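PDB 3TY1: hypothetical aldose 1-epimerase, which is of unconfirmed function but probably binds carbohydrate and has a galactose mutarotase-like supersandwich fold. Local coordinates for residues A275-K280 against Y311-E316; A223-P228 against Q247-P252; G215-E220 against G282-S287; S79-D84 against L347-L352; M259-Q264 against L300-D305. All coordinates share one frame; numbering follows the deposited sequence. Where two conformers were deposited one is given.

Interaction 1 (A275-K280 against Y311-E316); sequences AAVVNK and YVTGIE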
# COMPACT_ATOMS: atom_id res chain seq x y z
N ALA A 275 11.42 10.61 34.34
CA ALA A 275 11.73 9.19 34.32
C ALA A 275 13.04 8.98 33.57
O ALA A 275 13.38 9.76 32.64
CB ALA A 275 10.60 8.42 33.66
N ALA A 276 13.75 7.93 33.92
CA ALA A 276 15.08 7.72 33.31
C ALA A 276 15.53 6.25 33.33
O ALA A 276 15.08 5.46 34.17
CB ALA A 276 16.11 8.60 34.04
N VAL A 277 16.39 5.90 32.38
CA VAL A 277 17.11 4.66 32.37
C VAL A 277 18.59 5.03 32.48
O VAL A 277 19.07 5.94 31.81
CB VAL A 277 16.81 3.77 31.16
CG1 VAL A 277 17.01 4.52 29.83
CG2 VAL A 277 17.72 2.53 31.22
N VAL A 278 19.28 4.37 33.38
CA VAL A 278 20.68 4.64 33.63
C VAL A 278 21.43 3.31 33.64
O VAL A 278 20.87 2.27 33.97
CB VAL A 278 20.87 5.43 34.93
CG1 VAL A 278 20.04 6.73 34.90
CG2 VAL A 278 20.51 4.58 36.17
N ASN A 279 22.69 3.36 33.23
CA ASN A 279 23.50 2.15 33.20
C ASN A 279 23.88 1.71 34.63
O ASN A 279 23.55 2.39 35.59
CB ASN A 279 24.67 2.33 32.24
CG ASN A 279 25.75 3.27 32.74
OD1 ASN A 279 25.63 3.95 33.77
ND2 ASN A 279 26.86 3.28 32.00
N LYS A 280 24.55 0.59 34.75
CA LYS A 280 24.89 0.02 36.07
C LYS A 280 25.85 0.90 36.88
O LYS A 280 25.67 1.08 38.10
CB LYS A 280 25.46 -1.40 35.89
CG LYS A 280 25.67 -2.20 37.19
CD LYS A 280 26.45 -3.46 36.90
CE LYS A 280 26.95 -4.11 38.20
NZ LYS A 280 25.80 -4.56 39.04
N TYR A 311 16.91 -6.05 22.41
CA TYR A 311 17.35 -5.76 23.79
C TYR A 311 17.12 -4.26 23.96
O TYR A 311 17.93 -3.44 23.51
CB TYR A 311 18.80 -6.17 24.01
CG TYR A 311 19.25 -6.01 25.46
CD1 TYR A 311 18.67 -6.77 26.47
CD2 TYR A 311 20.20 -5.06 25.81
CE1 TYR A 311 19.07 -6.63 27.81
CE2 TYR A 311 20.63 -4.90 27.17
CZ TYR A 311 20.03 -5.68 28.16
OH TYR A 311 20.39 -5.54 29.48
N VAL A 312 15.98 -3.92 24.54
CA VAL A 312 15.54 -2.56 24.56
C VAL A 312 14.51 -2.34 25.67
O VAL A 312 13.82 -3.28 26.10
CB VAL A 312 14.91 -2.20 23.14
CG1 VAL A 312 13.82 -3.18 22.77
CG2 VAL A 312 14.45 -0.75 23.05
N THR A 313 14.43 -1.10 26.14
CA THR A 313 13.39 -0.72 27.07
C THR A 313 12.66 0.49 26.55
O THR A 313 13.24 1.41 25.95
CB THR A 313 13.94 -0.46 28.52
OG1 THR A 313 12.84 -0.22 29.43
CG2 THR A 313 14.87 0.73 28.54
N GLY A 314 11.36 0.50 26.78
CA GLY A 314 10.51 1.64 26.44
C GLY A 314 10.13 2.37 27.68
O GLY A 314 9.69 1.72 28.67
N ILE A 315 10.30 3.69 27.68
CA ILE A 315 9.77 4.58 28.76
C ILE A 315 8.69 5.34 28.03
O ILE A 315 9.00 6.14 27.15
CB ILE A 315 10.81 5.54 29.30
CG1 ILE A 315 11.98 4.75 29.91
CG2 ILE A 315 10.18 6.44 30.36
CD1 ILE A 315 13.12 5.66 30.46
N GLU A 316 7.43 5.03 28.31
CA GLU A 316 6.33 5.43 27.43
C GLU A 316 5.25 6.24 28.10
O GLU A 316 4.21 5.70 28.54
CB GLU A 316 5.73 4.16 26.81
CG GLU A 316 6.76 3.14 26.29
CD GLU A 316 6.15 1.91 25.71
OE1 GLU A 316 4.90 1.83 25.60
OE2 GLU A 316 6.94 1.00 25.37
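I315 pushes its two branches against the strand opposite, its CG2 resting 3.9 Å from A275 CB and its CD1 lying 3.8 Å from V277 N, under the peptide that joins A276 to V277. This is face-to-face packing between two sheets of the supersandwich: strand 272-278 belongs to one sheet, strand 311-318 to the other. The segment axes approach to 8.5 Å and run nearly antiparallel at 165°, and no hydrogen bond passes between them, so the contact is apolar. I315 can serve two neighbours at once because CG2 stands anti to its backbone N while CG1 and CD1 extend along the other branch (chi2 179°). V277 meets that second branch with CG1, 4.1 Å from I315 CD1, and its CG2 turns to T313 CG2 at a looser 4.3 Å. Further out, F225 touches both A275 and I315, and F214 packs on V277, extending the apolar layer. The rotation of T313 is set by its polar branch, since T313 OG1 is hydrogen-bonded to Y249 OH and to W301 O; this leaves the methyl, T313 CG2, as the atom that faces V277 CG2.

Interaction 2 (A223-P228 against Q247-P252); sequences ARFLAP and QTYQGP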
# COMPACT_ATOMS: atom_id res chain seq x y z
N ALA A 223 21.42 -2.20 34.78
CA ALA A 223 20.88 -0.85 34.49
C ALA A 223 19.64 -0.72 35.32
O ALA A 223 19.04 -1.74 35.74
CB ALA A 223 20.51 -0.70 32.98
N ARG A 224 19.21 0.52 35.51
CA ARG A 224 18.11 0.82 36.41
C ARG A 224 17.10 1.74 35.75
O ARG A 224 17.47 2.58 34.91
CB ARG A 224 18.65 1.47 37.72
CG ARG A 224 19.45 0.51 38.57
CD ARG A 224 19.89 1.08 39.89
NE ARG A 224 20.72 2.26 39.70
CZ ARG A 224 20.51 3.48 40.22
NH1 ARG A 224 19.48 3.75 41.02
NH2 ARG A 224 21.38 4.44 39.95
N PHE A 225 15.83 1.55 36.11
CA PHE A 225 14.76 2.44 35.71
C PHE A 225 14.43 3.28 36.91
O PHE A 225 14.16 2.74 38.00
CB PHE A 225 13.51 1.69 35.24
CG PHE A 225 12.35 2.59 34.96
CD1 PHE A 225 12.39 3.47 33.90
CD2 PHE A 225 11.25 2.61 35.79
CE1 PHE A 225 11.31 4.34 33.65
CE2 PHE A 225 10.17 3.47 35.53
CZ PHE A 225 10.21 4.31 34.47
N LEU A 226 14.44 4.60 36.73
CA LEU A 226 14.20 5.55 37.81
C LEU A 226 12.92 6.33 37.51
O LEU A 226 12.74 6.86 36.43
CB LEU A 226 15.37 6.54 37.93
CG LEU A 226 16.80 5.99 37.92
CD1 LEU A 226 17.86 7.09 37.91
CD2 LEU A 226 17.01 4.98 39.05
N ALA A 227 12.03 6.46 38.49
CA ALA A 227 10.84 7.30 38.33
C ALA A 227 10.17 7.48 39.68
O ALA A 227 10.27 6.57 40.49
CB ALA A 227 9.85 6.65 37.37
N PRO A 228 9.53 8.65 39.93
CA PRO A 228 8.75 8.91 41.13
C PRO A 228 7.35 8.38 40.85
O PRO A 228 6.71 8.84 39.90
CB PRO A 228 8.78 10.43 41.26
CG PRO A 228 8.97 10.95 39.95
CD PRO A 228 9.49 9.82 39.04
N GLN A 247 12.73 -1.95 39.11
CA GLN A 247 13.74 -0.91 38.95
C GLN A 247 15.02 -1.38 38.24
O GLN A 247 15.82 -0.54 37.88
CB GLN A 247 14.16 -0.34 40.31
CG GLN A 247 13.03 0.30 41.12
CD GLN A 247 13.40 0.63 42.58
OE1 GLN A 247 13.40 -0.25 43.46
NE2 GLN A 247 13.68 1.90 42.84
N THR A 248 15.24 -2.69 38.10
CA THR A 248 16.53 -3.22 37.65
C THR A 248 16.33 -4.06 36.40
O THR A 248 15.37 -4.81 36.29
CB THR A 248 17.20 -4.04 38.78
OG1 THR A 248 17.36 -3.19 39.93
CG2 THR A 248 18.57 -4.56 38.36
N TYR A 249 17.25 -3.91 35.45
CA TYR A 249 17.20 -4.66 34.19
C TYR A 249 18.15 -5.85 34.21
O TYR A 249 19.26 -5.78 34.76
CB TYR A 249 17.55 -3.74 32.99
CG TYR A 249 16.57 -2.63 32.70
CD1 TYR A 249 15.45 -2.85 31.89
CD2 TYR A 249 16.76 -1.36 33.20
CE1 TYR A 249 14.55 -1.85 31.63
CE2 TYR A 249 15.87 -0.31 32.89
CZ TYR A 249 14.77 -0.57 32.11
OH TYR A 249 13.89 0.45 31.82
N GLN A 250 17.71 -6.94 33.57
CA GLN A 250 18.54 -8.10 33.29
C GLN A 250 19.39 -7.82 32.03
O GLN A 250 19.12 -6.89 31.27
CB GLN A 250 17.67 -9.33 33.01
CG GLN A 250 16.81 -9.79 34.19
CD GLN A 250 15.91 -11.00 33.87
OE1 GLN A 250 16.17 -11.76 32.93
NE2 GLN A 250 14.86 -11.16 34.64
N GLY A 251 20.40 -8.66 31.83
CA GLY A 251 21.20 -8.68 30.61
C GLY A 251 20.32 -9.31 29.52
O GLY A 251 19.19 -9.74 29.80
N PRO A 252 20.84 -9.39 28.27
CA PRO A 252 20.08 -10.02 27.17
C PRO A 252 19.74 -11.47 27.50
O PRO A 252 20.64 -12.25 27.77
CB PRO A 252 21.04 -9.93 25.99
CG PRO A 252 21.95 -8.76 26.33
CD PRO A 252 22.11 -8.80 27.80
O HOH W 1 14.19 3.18 40.70
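The carbonyl oxygen of Q247 receives the shortest direct bond of this contact, from F225 N at 2.7 Å, with the donor standing 38° out of the carbonyl plane. A second bond, Y249 N to A223 O at 2.8 Å, is straighter at the hydrogen (165°). Together they form a single beta bridge, R224 with T248, by which the loop between strands 231-234 and 259-265 is laid along strand 224-229, the last strand of the large antiparallel sheet in this chain. Both acceptors take a supplementary CA-H...O contact as well: R224 CA lies 3.0 Å from Q247 O, and T248 CA approaches A223 O.

Buried beneath the bridge, Y249 turns the edge of its ring to the backbone of A223 and R224, while its CD2 sits 3.8 Å from A223 CB. F225 holds CG anti to its backbone N (chi1 174°), which leads the ring away from 247-252 and leaves mainly CB to meet the tyrosine, 3.7 Å from Y249 OH. That hydroxyl is hydrogen-bonded to T313 OG1, and K302 makes a cation-pi contact with the ring, so the tyrosine is held by polar as well as apolar partners. The outer side is more open: Q247 and T248 are exposed, and the R224 guanidinium reaches away to a salt bridge with E362. There a water, whose link to Q247 NE2 is doubtfully short, donates to F225 O at 2.7 Å.

Interaction 3 (G215-E220 against G282-S287); sequences GTPILE and GDKGAS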
# COMPACT_ATOMS: atom_id res chain seq x y z
N GLY A 215 18.34 1.24 24.07
CA GLY A 215 19.07 -0.03 24.11
C GLY A 215 20.47 0.26 24.59
O GLY A 215 20.71 1.24 25.36
N THR A 216 21.42 -0.57 24.16
CA THR A 216 22.82 -0.36 24.52
C THR A 216 23.30 0.99 23.93
O THR A 216 22.78 1.42 22.91
CB THR A 216 23.74 -1.51 24.02
OG1 THR A 216 23.66 -1.59 22.60
CG2 THR A 216 23.31 -2.84 24.61
N PRO A 217 24.28 1.66 24.56
CA PRO A 217 25.08 1.32 25.74
C PRO A 217 24.47 1.69 27.08
O PRO A 217 25.12 1.49 28.11
CB PRO A 217 26.34 2.16 25.56
CG PRO A 217 25.85 3.38 24.81
CD PRO A 217 24.69 2.96 23.98
N ILE A 218 23.27 2.26 27.09
CA ILE A 218 22.60 2.61 28.37
C ILE A 218 22.05 1.36 29.02
O ILE A 218 22.32 1.09 30.19
CB ILE A 218 21.49 3.64 28.18
CG1 ILE A 218 22.07 4.94 27.57
CG2 ILE A 218 20.86 3.94 29.52
CD1 ILE A 218 21.02 5.99 27.21
N LEU A 219 21.29 0.59 28.26
CA LEU A 219 20.68 -0.64 28.75
C LEU A 219 21.75 -1.71 28.78
O LEU A 219 22.55 -1.83 27.86
CB LEU A 219 19.50 -1.09 27.87
CG LEU A 219 18.66 -2.25 28.38
CD1 LEU A 219 17.95 -1.88 29.68
CD2 LEU A 219 17.64 -2.64 27.29
N GLU A 220 21.77 -2.43 29.89
CA GLU A 220 22.69 -3.52 30.18
C GLU A 220 22.21 -4.18 31.47
O GLU A 220 21.31 -3.66 32.14
CB GLU A 220 24.12 -3.00 30.38
CG GLU A 220 24.28 -1.96 31.52
CD GLU A 220 25.68 -1.40 31.64
OE1 GLU A 220 26.51 -1.66 30.76
OE2 GLU A 220 25.94 -0.69 32.64
N GLY A 282 26.09 4.04 36.66
CA GLY A 282 25.44 5.33 36.92
C GLY A 282 26.16 6.50 36.28
O GLY A 282 26.15 7.60 36.83
N ASP A 283 26.81 6.28 35.12
CA ASP A 283 27.49 7.37 34.39
C ASP A 283 26.98 7.63 32.95
O ASP A 283 27.47 8.52 32.28
CB ASP A 283 29.01 7.19 34.41
CG ASP A 283 29.50 5.92 33.72
OD1 ASP A 283 28.73 5.19 33.05
OD2 ASP A 283 30.70 5.68 33.86
N LYS A 284 26.01 6.83 32.50
CA LYS A 284 25.30 7.05 31.26
C LYS A 284 23.82 6.88 31.51
O LYS A 284 23.43 6.05 32.31
CB LYS A 284 25.70 6.05 30.18
CG LYS A 284 27.08 6.26 29.63
CD LYS A 284 27.34 5.27 28.50
CE LYS A 284 28.68 5.52 27.84
NZ LYS A 284 29.85 5.29 28.73
N GLY A 285 23.01 7.62 30.79
CA GLY A 285 21.57 7.43 30.86
C GLY A 285 20.78 8.32 29.96
O GLY A 285 21.34 9.07 29.16
N ALA A 286 19.46 8.24 30.09
CA ALA A 286 18.56 9.12 29.35
C ALA A 286 17.40 9.39 30.23
O ALA A 286 16.88 8.46 30.86
CB ALA A 286 18.09 8.50 28.02
N SER A 287 16.97 10.64 30.25
CA SER A 287 15.81 11.06 31.05
C SER A 287 14.78 11.71 30.16
O SER A 287 15.12 12.32 29.12
CB SER A 287 16.24 12.05 32.15
OG SER A 287 16.70 13.25 31.61
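I218 carries the tight part of this contact: its CD1 presses on the backbone of G285, 3.6 Å from G285 C, and also reaches A286 CB at 3.9 Å. The contact joins the loop that follows strand 204-214 to the start of strand 285-291, an inner strand of the large antiparallel sheet in the supersandwich. No hydrogen bond crosses it. With chi1 at -59° and chi2 at 174°, the longer branch of I218 extends to the strand, and its CG2, anti to the backbone N, settles 3.8 Å from G285 CA. Both branches thus lie against main-chain atoms of G285. S79 and V277 also touch I218, so the isoleucine meets parts of three strands.

The other side is looser. P217, preceded by a cis peptide bond, and K284 are both partly exposed; the aliphatic chain of K284 passes near the proline, but the approach of P217 CG to K284 CD is only 4.4 Å. The loop keeps its own shape through L219 N, which bonds to G215 O at 3.0 Å, while E220 OE2 receives the backbone N of K280. Across from it, N279 braces the turn before the strand by bonding to both D283 and K284. The carboxylates of E220 and D283 stay well apart, E220 OE2 lying 6.5 Å from D283 OD1.

Interaction 4 (S79-D84 against L347-L352); sequences SRMGWD and LTYTLL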
# COMPACT_ATOMS: atom_id res chain seq x y z
N SER A 79 27.56 8.14 23.63
CA SER A 79 26.41 7.28 23.91
C SER A 79 25.35 7.51 22.82
O SER A 79 25.61 8.15 21.78
CB SER A 79 25.88 7.58 25.33
OG SER A 79 24.82 6.71 25.74
N ARG A 80 24.17 6.97 23.06
CA ARG A 80 23.06 7.14 22.13
C ARG A 80 21.76 6.82 22.78
O ARG A 80 21.72 6.09 23.77
CB ARG A 80 23.18 6.21 20.92
CG ARG A 80 22.93 4.76 21.19
CD ARG A 80 22.64 3.92 19.94
NE ARG A 80 22.31 2.57 20.43
CZ ARG A 80 21.97 1.51 19.69
NH1 ARG A 80 21.86 1.59 18.37
NH2 ARG A 80 21.72 0.36 20.30
N MSE A 81 20.69 7.35 22.19
CA MSE A 81 19.34 6.95 22.50
C MSE A 81 18.89 6.19 21.26
O MSE A 81 18.83 6.75 20.15
CB MSE A 81 18.40 8.14 22.75
CG MSE A 81 18.83 9.11 23.85
SE MSE A 81 17.41 10.47 24.04
CE MSE A 81 18.47 11.58 25.14
N GLY A 82 18.59 4.92 21.42
CA GLY A 82 18.13 4.11 20.31
C GLY A 82 18.43 2.67 20.57
O GLY A 82 18.99 2.30 21.65
N TRP A 83 18.09 1.85 19.58
CA TRP A 83 18.26 0.40 19.67
C TRP A 83 18.40 -0.21 18.30
O TRP A 83 18.19 0.46 17.30
CB TRP A 83 17.07 -0.22 20.41
CG TRP A 83 15.70 -0.07 19.71
CD1 TRP A 83 15.02 1.07 19.49
CD2 TRP A 83 14.87 -1.15 19.22
NE1 TRP A 83 13.83 0.79 18.85
CE2 TRP A 83 13.72 -0.56 18.67
CE3 TRP A 83 15.03 -2.55 19.17
CZ2 TRP A 83 12.69 -1.34 18.07
CZ3 TRP A 83 14.03 -3.32 18.58
CH2 TRP A 83 12.86 -2.71 18.05
N ASP A 84 18.80 -1.48 18.27
CA ASP A 84 19.05 -2.19 17.03
C ASP A 84 17.97 -3.22 16.81
O ASP A 84 17.93 -4.25 17.47
CB ASP A 84 20.42 -2.86 17.11
CG ASP A 84 21.50 -1.86 17.46
OD1 ASP A 84 21.59 -0.84 16.75
OD2 ASP A 84 22.21 -2.06 18.46
N LEU A 347 7.74 17.63 26.12
CA LEU A 347 8.67 16.65 26.68
C LEU A 347 10.10 17.10 26.49
O LEU A 347 10.42 17.71 25.47
CB LEU A 347 8.48 15.25 26.04
CG LEU A 347 7.13 14.54 26.17
CD1 LEU A 347 6.22 14.97 25.03
CD2 LEU A 347 7.35 13.02 26.16
N THR A 348 10.94 16.83 27.47
CA THR A 348 12.39 17.09 27.34
C THR A 348 13.14 15.78 27.54
O THR A 348 12.95 15.10 28.55
CB THR A 348 12.86 18.15 28.35
OG1 THR A 348 12.07 19.33 28.17
CG2 THR A 348 14.30 18.49 28.11
N TYR A 349 13.97 15.45 26.58
CA TYR A 349 14.82 14.27 26.56
C TYR A 349 16.27 14.70 26.76
O TYR A 349 16.76 15.62 26.06
CB TYR A 349 14.71 13.58 25.20
CG TYR A 349 13.40 12.92 24.91
CD1 TYR A 349 12.26 13.68 24.58
CD2 TYR A 349 13.28 11.54 24.98
CE1 TYR A 349 11.02 13.05 24.32
CE2 TYR A 349 12.05 10.90 24.71
CZ TYR A 349 10.93 11.67 24.39
OH TYR A 349 9.74 11.03 24.13
N THR A 350 16.94 14.10 27.74
CA THR A 350 18.29 14.48 28.05
C THR A 350 19.19 13.25 28.00
O THR A 350 18.91 12.23 28.65
CB THR A 350 18.41 15.14 29.43
OG1 THR A 350 17.45 16.20 29.56
CG2 THR A 350 19.84 15.68 29.67
N LEU A 351 20.28 13.37 27.27
CA LEU A 351 21.30 12.34 27.22
C LEU A 351 22.29 12.64 28.36
O LEU A 351 23.04 13.64 28.35
CB LEU A 351 21.97 12.31 25.84
CG LEU A 351 22.82 11.04 25.56
CD1 LEU A 351 21.92 9.81 25.66
CD2 LEU A 351 23.49 11.09 24.20
N LEU A 352 22.27 11.77 29.36
CA LEU A 352 23.07 11.90 30.57
C LEU A 352 24.39 11.19 30.29
O LEU A 352 24.41 10.01 29.89
CB LEU A 352 22.31 11.27 31.74
CG LEU A 352 20.81 11.65 31.95
CD1 LEU A 352 20.17 10.75 32.99
CD2 LEU A 352 20.63 13.13 32.31
O HOH W 2 23.90 8.39 27.70
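Strand 79-81 faces strand 347-352 nearly antiparallel, at 156° and with axes 8.0 Å apart, too distant for a backbone pairing, so two sheets of the supersandwich meet here through side chains. M81, a selenomethionine, reaches across with its chain extended (chi2 -176°, chi3 -169°), which carries CE to the main chain between T350 and L351, 3.3 Å from L351 N. L351 slides alongside it in the reverse direction: L351 CB lies 3.6 Å from M81 CE, and L351 CD1 is 3.6 Å from M81 CG. Y349 flanks the end of the selenomethionine more loosely, its CB 4.3 Å from M81 CE, and it is positioned by S212, which bonds its hydroxyl, and by F190, whose ring lies nearly parallel to its own.

Beside this, S79 OG and L352 O share a water, which donates to the carbonyl oxygen at 2.8 Å. R80 points away from the strand opposite and grips D84 end-on, with NH1 2.9 Å from D84 OD1 and NH2 bonding the other oxygen. This two-nitrogen grip closes over the G82-W83 backbone, which lies on one face of the guanidinium, and R80 NE bonds T216 O. The chemistry is thus divided: the interface between the sheets is buried and largely apolar, whereas the arginine charge is probably balanced in part by D84, within its own segment.

Interaction 5 (M259-Q264 against L300-D305); sequences MVFNIQ and LWKNTD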
# COMPACT_ATOMS: atom_id res chain seq x y z
N MSE A 259 8.42 -7.89 29.60
CA MSE A 259 7.53 -7.67 30.77
C MSE A 259 7.19 -6.18 30.75
O MSE A 259 8.07 -5.33 30.57
CB MSE A 259 8.18 -8.12 32.08
CG MSE A 259 8.30 -9.59 32.18
SE MSE A 259 9.01 -10.15 33.87
CE MSE A 259 8.97 -12.07 33.53
N VAL A 260 5.90 -5.89 30.82
CA VAL A 260 5.42 -4.53 30.79
C VAL A 260 4.78 -4.21 32.12
O VAL A 260 4.17 -5.10 32.70
CB VAL A 260 4.43 -4.34 29.64
CG1 VAL A 260 3.84 -2.93 29.69
CG2 VAL A 260 5.18 -4.57 28.31
N PHE A 261 4.95 -2.96 32.59
CA PHE A 261 4.39 -2.49 33.85
C PHE A 261 3.67 -1.18 33.63
O PHE A 261 4.14 -0.28 32.86
CB PHE A 261 5.47 -2.36 34.92
CG PHE A 261 6.18 -3.66 35.19
CD1 PHE A 261 5.65 -4.58 36.09
CD2 PHE A 261 7.34 -3.99 34.50
CE1 PHE A 261 6.28 -5.81 36.30
CE2 PHE A 261 7.98 -5.21 34.72
CZ PHE A 261 7.45 -6.11 35.64
N ASN A 262 2.51 -1.08 34.27
CA ASN A 262 1.69 0.11 34.21
C ASN A 262 1.92 0.94 35.45
O ASN A 262 1.69 0.45 36.55
CB ASN A 262 0.24 -0.29 34.11
CG ASN A 262 -0.07 -1.02 32.83
OD1 ASN A 262 0.42 -0.66 31.75
ND2 ASN A 262 -0.95 -2.03 32.93
N ILE A 263 2.29 2.20 35.24
CA ILE A 263 2.70 3.11 36.31
C ILE A 263 1.79 4.33 36.42
O ILE A 263 1.32 4.86 35.41
CB ILE A 263 4.15 3.61 36.08
CG1 ILE A 263 5.14 2.46 36.29
CG2 ILE A 263 4.47 4.85 37.02
CD1 ILE A 263 6.54 2.64 35.66
N GLN A 264 1.52 4.72 37.67
CA GLN A 264 0.86 5.99 37.97
C GLN A 264 1.96 6.89 38.54
O GLN A 264 2.39 6.73 39.70
CB GLN A 264 -0.34 5.84 38.90
CG GLN A 264 -1.66 6.18 38.21
CD GLN A 264 -1.70 7.64 37.72
OE1 GLN A 264 -1.04 8.53 38.28
NE2 GLN A 264 -2.47 7.88 36.66
N LEU A 300 6.20 1.08 31.26
CA LEU A 300 7.58 0.63 31.26
C LEU A 300 7.58 -0.69 30.49
O LEU A 300 6.94 -1.65 30.90
CB LEU A 300 8.03 0.40 32.71
CG LEU A 300 9.44 -0.19 32.93
CD1 LEU A 300 10.56 0.69 32.31
CD2 LEU A 300 9.70 -0.44 34.42
N TRP A 301 8.30 -0.73 29.37
CA TRP A 301 8.38 -1.90 28.51
C TRP A 301 9.80 -2.43 28.71
O TRP A 301 10.74 -1.74 28.38
CB TRP A 301 8.11 -1.47 27.03
CG TRP A 301 8.36 -2.50 26.00
CD1 TRP A 301 7.94 -3.80 26.03
CD2 TRP A 301 9.07 -2.33 24.77
NE1 TRP A 301 8.35 -4.45 24.88
CE2 TRP A 301 9.01 -3.57 24.08
CE3 TRP A 301 9.70 -1.24 24.15
CZ2 TRP A 301 9.64 -3.76 22.83
CZ3 TRP A 301 10.28 -1.42 22.89
CH2 TRP A 301 10.24 -2.68 22.25
N LYS A 302 9.93 -3.61 29.31
CA LYS A 302 11.24 -4.22 29.58
C LYS A 302 11.38 -5.37 28.59
O LYS A 302 10.88 -6.46 28.83
CB LYS A 302 11.35 -4.73 31.01
CG LYS A 302 11.05 -3.65 32.04
CD LYS A 302 11.26 -4.17 33.49
CE LYS A 302 12.69 -4.08 33.95
NZ LYS A 302 12.80 -4.23 35.45
N ASN A 303 12.05 -5.11 27.49
CA ASN A 303 12.20 -6.10 26.41
C ASN A 303 13.65 -6.57 26.42
O ASN A 303 14.40 -6.32 25.46
CB ASN A 303 11.75 -5.47 25.08
CG ASN A 303 11.43 -6.51 24.00
OD1 ASN A 303 10.27 -6.82 23.78
ND2 ASN A 303 12.45 -7.09 23.37
N THR A 304 14.02 -7.25 27.50
CA THR A 304 15.41 -7.67 27.71
C THR A 304 15.66 -9.08 27.15
O THR A 304 16.19 -9.95 27.83
CB THR A 304 15.82 -7.52 29.17
OG1 THR A 304 14.85 -8.19 29.99
CG2 THR A 304 15.88 -6.03 29.52
N ASP A 305 15.33 -9.25 25.87
CA ASP A 305 15.53 -10.52 25.17
C ASP A 305 16.96 -10.47 24.55
O ASP A 305 17.82 -9.69 24.99
CB ASP A 305 14.39 -10.75 24.13
CG ASP A 305 14.16 -12.24 23.81
OD1 ASP A 305 14.93 -12.79 23.03
OD2 ASP A 305 13.22 -12.87 24.35
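V260 fits a methyl, CG2, against the indole of W301, meeting the ring at its edge with CD1 3.7 Å away. The two residues form a non-hydrogen-bonded pair of an antiparallel sheet, flanked by hydrogen-bonded pairs M259-K302 and F261-L300. Four backbone bonds fix this register, among them L300 N to F261 O at 2.9 Å, nearly straight at 173°.

On the face carrying M259, F261, L300 and K302 more side chains interlock. K302 bends at chi3 (84°), and its CD comes up to the edge of the F261 ring, 3.7 Å from CE2. The shoulder of L300 fills the gap between F261 and I263: L300 CB lies 4.0 Å from I263 CD1, and L300 CD2 approaches F261 CD2 at 4.3 Å. Beyond its bend the lysine leads away from the strand pair, and its buried NZ is hydrogen-bonded by W246 O and T248 O. On the W301 face, N303 CB sits 3.3 Å above the indole plane, toward its rim, while W301 NE1 bonds E258 OE1.

Strand 259-265 continues the sheet to strand 231-234, where I232 packs on F261 and I263. On the other flank, strand 297-304 pairs with strand 311-318, whose V312 and E316 touch W301. F170 of the second subunit packs on W301 and N303, so this corner of the supersandwich also lies at a subunit interface.

Interactions 1, 3, 4 and 5 are buried, whereas interaction 2 is only partly so, with Q247 and T248 exposed. Their chemistry follows their place: interactions 2 and 5 join backbones by hydrogen bonds, while 1, 3 and 4 pack side chains without any direct bond across. Strands 224-229, 272-278, 285-291 and 342-352 are consecutive in one sheet, so interactions 2, 1, 3 and 4 step across it. Interactions 1 and 5 share the mixed sheet through neighbouring strands 311-318 and 297-304. Y249 of interaction 2 packs on L300 of interaction 5, whereas a backbone bond, G215 N to G82 O at 2.7 Å, ties 3 to 4. Interactions 4 and 5 lie farthest apart, about 18 Å between centres.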